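Local coordinates for protein Csc2 (Thermofilum pendens, PDB 4TXD) that probably binds CRISPR RNA as the Cas7-family backbone subunit of a type I-D interference complex, and holds a zinc ion, at residues Asn183-Arg196 with Phe354-Lys366. Sequence-based numbering, arbitrary orientation. Where two conformers were deposited one is given.
Sequences NEKFGGLSIGIKTR and FAEKMVKWVEELK
R196 lays its guanidinium flat over one face of the F354 ring, a cation-pi stack with the planes 8° apart and the centres 4.2 Å from each other. It closes one end of a strand-on-helix packing in which strand 191-193, paired antiparallel with strand 176-178 beside the zinc site, lies against helix 343-365 of this Cas7-family protein, running roughly antiparallel to its 354-365 part at 142°. The R196 chain bends at chi3 (-66°), which lets the flat group meet the ring. Its nitrogens have further partners: NH2 donates to T172 O, and NH1 meets D249 O and the carboxylate of E254, which together fix the group's rotation. Cut back to alanine, this position would probably leave that face of F354 without its flat cover and both T172 O and E254 without the arginine's N-H groups.

Further along, I193 crosses M358 at about a right angle, its CD1 3.5 Å from SD. I191 and V362 instead reach for each other tip to tip, I191 CD1 coming to 3.6 Å from V362 CG2. The other methyl of V362, CG1, serves L189 CD1 and the ring of F186. That ring is itself sandwiched, with I191 CG1 centred over one face and N183 CB over the other. F186 and L189 end a type II beta turn, which brings both to the same valine.

K185 runs its aliphatic chain across V359 before its NZ meets E363 OE2, for one of two E363 conformers, in a salt bridge whose hydrogen bond is weak at 3.4 Å. N183 OD1 accepts from K185 N at 2.8 Å in an Asx turn. One water donates to K185 O and accepts from K366 NZ at 2.6 Å.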
# COMPACT_ATOMS: atom_id res chain seq x y z
N ASN A 183 17.60 -1.63 -16.43
CA ASN A 183 17.74 -2.90 -17.10
C ASN A 183 18.39 -2.67 -18.46
O ASN A 183 17.94 -1.82 -19.24
CB ASN A 183 16.37 -3.59 -17.23
CG ASN A 183 16.48 -5.01 -17.71
OD1 ASN A 183 17.04 -5.27 -18.77
ND2 ASN A 183 15.96 -5.96 -16.92
N GLU A 184 19.46 -3.42 -18.73
CA GLU A 184 20.25 -3.23 -19.95
C GLU A 184 19.47 -3.61 -21.21
O GLU A 184 19.86 -3.21 -22.31
CB GLU A 184 21.55 -4.05 -19.87
CG GLU A 184 21.31 -5.55 -19.84
CD GLU A 184 22.59 -6.36 -19.71
OE1 GLU A 184 23.66 -5.76 -19.47
OE2 GLU A 184 22.53 -7.60 -19.85
N LYS A 185 18.39 -4.36 -21.05
CA LYS A 185 17.53 -4.71 -22.17
C LYS A 185 16.54 -3.59 -22.56
O LYS A 185 15.80 -3.73 -23.53
CB LYS A 185 16.74 -5.98 -21.87
CG LYS A 185 17.59 -7.21 -21.55
CD LYS A 185 16.70 -8.35 -21.08
CE LYS A 185 17.49 -9.59 -20.68
NZ LYS A 185 18.12 -10.25 -21.86
N PHE A 186 16.54 -2.48 -21.81
CA PHE A 186 15.55 -1.42 -22.03
C PHE A 186 16.11 -0.24 -22.82
O PHE A 186 15.61 0.88 -22.70
CB PHE A 186 14.96 -0.92 -20.70
CG PHE A 186 14.12 -1.95 -19.97
CD1 PHE A 186 13.84 -3.19 -20.53
CD2 PHE A 186 13.61 -1.68 -18.71
CE1 PHE A 186 13.08 -4.12 -19.87
CE2 PHE A 186 12.85 -2.61 -18.03
CZ PHE A 186 12.59 -3.84 -18.61
N GLY A 187 17.14 -0.46 -23.61
CA GLY A 187 17.68 0.60 -24.45
C GLY A 187 16.61 1.15 -25.39
O GLY A 187 15.93 0.38 -26.07
N GLY A 188 16.45 2.47 -25.39
CA GLY A 188 15.43 3.10 -26.21
C GLY A 188 14.00 2.85 -25.74
O GLY A 188 13.06 3.08 -26.49
N LEU A 189 13.84 2.39 -24.50
CA LEU A 189 12.51 2.02 -24.00
C LEU A 189 12.20 2.62 -22.63
O LEU A 189 13.08 2.75 -21.79
CB LEU A 189 12.39 0.51 -23.91
CG LEU A 189 12.38 -0.30 -25.21
CD1 LEU A 189 12.30 -1.80 -24.89
CD2 LEU A 189 11.22 0.15 -26.12
N SER A 190 10.93 2.96 -22.42
CA SER A 190 10.44 3.33 -21.09
C SER A 190 9.38 2.34 -20.67
O SER A 190 8.33 2.24 -21.31
CB SER A 190 9.89 4.76 -21.07
OG SER A 190 10.91 5.68 -21.36
N ILE A 191 9.67 1.61 -19.61
CA ILE A 191 8.81 0.53 -19.18
C ILE A 191 8.14 0.92 -17.87
O ILE A 191 8.82 1.21 -16.88
CB ILE A 191 9.60 -0.79 -19.01
CG1 ILE A 191 10.35 -1.14 -20.30
CG2 ILE A 191 8.68 -1.91 -18.59
CD1 ILE A 191 9.45 -1.25 -21.54
N GLY A 192 6.81 0.94 -17.86
CA GLY A 192 6.08 1.36 -16.67
C GLY A 192 5.41 0.19 -15.98
O GLY A 192 4.73 -0.62 -16.62
N ILE A 193 5.61 0.09 -14.68
CA ILE A 193 4.84 -0.83 -13.85
C ILE A 193 3.83 -0.01 -13.07
O ILE A 193 4.22 0.85 -12.29
CB ILE A 193 5.71 -1.61 -12.86
CG1 ILE A 193 6.89 -2.29 -13.56
CG2 ILE A 193 4.86 -2.63 -12.10
CD1 ILE A 193 7.81 -3.02 -12.61
N LYS A 194 2.54 -0.25 -13.29
CA LYS A 194 1.50 0.44 -12.53
C LYS A 194 1.17 -0.33 -11.26
O LYS A 194 1.25 -1.56 -11.23
CB LYS A 194 0.24 0.63 -13.37
CG LYS A 194 0.34 1.72 -14.43
CD LYS A 194 -0.98 1.90 -15.16
CE LYS A 194 -1.69 3.18 -14.74
NZ LYS A 194 -0.92 4.39 -15.16
N THR A 195 0.80 0.39 -10.21
CA THR A 195 0.46 -0.28 -8.95
C THR A 195 -0.72 -1.26 -9.09
O THR A 195 -1.71 -0.99 -9.78
CB THR A 195 0.13 0.76 -7.84
OG1 THR A 195 -0.08 0.07 -6.60
CG2 THR A 195 -1.12 1.58 -8.19
N ARG A 196 -0.59 -2.41 -8.44
CA ARG A 196 -1.67 -3.39 -8.37
C ARG A 196 -2.43 -3.21 -7.05
O ARG A 196 -3.33 -3.98 -6.72
CB ARG A 196 -1.11 -4.82 -8.53
CG ARG A 196 -1.01 -5.28 -10.00
CD ARG A 196 -0.31 -6.65 -10.14
NE ARG A 196 1.08 -6.55 -9.74
CZ ARG A 196 1.81 -7.52 -9.20
NH1 ARG A 196 1.29 -8.73 -8.99
NH2 ARG A 196 3.07 -7.27 -8.88
N PHE A 354 7.36 -12.18 -11.31
CA PHE A 354 6.78 -11.06 -12.02
C PHE A 354 7.78 -10.35 -12.92
O PHE A 354 7.50 -10.05 -14.04
CB PHE A 354 6.17 -10.07 -11.03
CG PHE A 354 5.41 -8.96 -11.68
CD1 PHE A 354 4.09 -9.07 -11.91
CD2 PHE A 354 6.05 -7.82 -12.03
CE1 PHE A 354 3.40 -8.05 -12.48
CE2 PHE A 354 5.37 -6.80 -12.61
CZ PHE A 354 4.04 -6.92 -12.84
N ALA A 355 8.94 -10.08 -12.40
CA ALA A 355 9.93 -9.36 -13.12
C ALA A 355 10.39 -10.14 -14.36
O ALA A 355 10.57 -9.58 -15.40
CB ALA A 355 11.10 -9.05 -12.24
N GLU A 356 10.59 -11.42 -14.17
CA GLU A 356 10.81 -12.29 -15.37
C GLU A 356 9.73 -12.27 -16.59
O GLU A 356 10.00 -12.00 -17.71
CB GLU A 356 10.96 -13.75 -14.91
CG GLU A 356 11.06 -14.75 -16.06
CD GLU A 356 10.70 -16.16 -15.63
OE1 GLU A 356 11.39 -16.71 -14.75
OE2 GLU A 356 9.71 -16.72 -16.16
N LYS A 357 8.50 -12.32 -16.12
CA LYS A 357 7.38 -12.19 -17.01
C LYS A 357 7.31 -10.79 -17.64
O LYS A 357 6.94 -10.66 -18.77
CB LYS A 357 6.08 -12.55 -16.32
CG LYS A 357 5.73 -14.03 -16.35
CD LYS A 357 6.77 -14.89 -15.71
CE LYS A 357 6.39 -16.35 -15.69
NZ LYS A 357 7.38 -17.10 -14.92
N MET A 358 7.69 -9.79 -16.89
CA MET A 358 7.69 -8.44 -17.41
C MET A 358 8.71 -8.30 -18.51
O MET A 358 8.44 -7.80 -19.54
CB MET A 358 7.98 -7.44 -16.32
CG MET A 358 8.28 -6.05 -16.81
SD MET A 358 8.65 -4.90 -15.50
CE MET A 358 10.29 -5.35 -15.09
N VAL A 359 9.92 -8.72 -18.22
CA VAL A 359 10.99 -8.69 -19.19
C VAL A 359 10.65 -9.47 -20.46
O VAL A 359 10.84 -9.01 -21.53
CB VAL A 359 12.30 -9.17 -18.55
CG1 VAL A 359 13.37 -9.38 -19.59
CG2 VAL A 359 12.76 -8.21 -17.49
N LYS A 360 10.11 -10.66 -20.30
CA LYS A 360 9.65 -11.43 -21.43
C LYS A 360 8.59 -10.69 -22.24
O LYS A 360 8.63 -10.70 -23.43
CB LYS A 360 9.12 -12.77 -21.00
CG LYS A 360 8.75 -13.68 -22.14
CD LYS A 360 8.02 -14.92 -21.66
CE LYS A 360 7.37 -15.71 -22.77
NZ LYS A 360 7.88 -17.10 -22.76
N TRP A 361 7.65 -10.06 -21.56
CA TRP A 361 6.61 -9.29 -22.24
C TRP A 361 7.20 -8.15 -23.07
O TRP A 361 6.77 -7.92 -24.22
CB TRP A 361 5.62 -8.73 -21.22
CG TRP A 361 4.53 -7.85 -21.83
CD1 TRP A 361 3.35 -8.27 -22.38
CD2 TRP A 361 4.53 -6.42 -21.91
NE1 TRP A 361 2.62 -7.18 -22.83
CE2 TRP A 361 3.32 -6.03 -22.54
CE3 TRP A 361 5.44 -5.42 -21.53
CZ2 TRP A 361 3.00 -4.69 -22.80
CZ3 TRP A 361 5.12 -4.09 -21.77
CH2 TRP A 361 3.90 -3.74 -22.40
N VAL A 362 8.17 -7.44 -22.50
CA VAL A 362 8.83 -6.33 -23.18
C VAL A 362 9.49 -6.84 -24.46
O VAL A 362 9.34 -6.25 -25.53
CB VAL A 362 9.89 -5.64 -22.26
CG1 VAL A 362 10.85 -4.77 -23.08
CG2 VAL A 362 9.21 -4.82 -21.17
N GLU A 363 10.21 -7.96 -24.35
CA GLU A 363 10.88 -8.54 -25.51
C GLU A 363 9.88 -9.02 -26.56
O GLU A 363 10.11 -8.87 -27.76
CB GLU A 363 11.80 -9.69 -25.08
CG GLU A 363 13.07 -9.22 -24.39
CD GLU A 363 13.84 -10.34 -23.70
OE1 GLU A 363 13.26 -11.43 -23.49
OE2 GLU A 363 15.02 -10.12 -23.36
N GLU A 364 8.77 -9.60 -26.12
CA GLU A 364 7.81 -10.13 -27.09
C GLU A 364 6.91 -9.08 -27.75
O GLU A 364 6.33 -9.35 -28.80
CB GLU A 364 6.95 -11.21 -26.43
CG GLU A 364 7.75 -12.44 -26.06
CD GLU A 364 6.88 -13.57 -25.57
OE1 GLU A 364 5.76 -13.29 -25.10
OE2 GLU A 364 7.32 -14.74 -25.67
N LEU A 365 6.78 -7.91 -27.14
CA LEU A 365 5.88 -6.88 -27.68
C LEU A 365 6.60 -5.69 -28.30
O LEU A 365 5.95 -4.79 -28.86
CB LEU A 365 4.92 -6.38 -26.58
CG LEU A 365 3.60 -7.14 -26.34
CD1 LEU A 365 2.69 -7.06 -27.56
CD2 LEU A 365 3.86 -8.60 -25.97
N LYS A 366 7.93 -5.65 -28.27
CA LYS A 366 8.58 -4.43 -28.74
C LYS A 366 8.64 -4.35 -30.28
O LYS A 366 8.92 -3.29 -30.83
CB LYS A 366 9.98 -4.28 -28.15
CG LYS A 366 10.98 -5.34 -28.57
CD LYS A 366 12.36 -5.01 -28.00
CE LYS A 366 13.38 -6.07 -28.37
NZ LYS A 366 14.62 -5.92 -27.57
O HOH W 1 14.47 -5.94 -24.97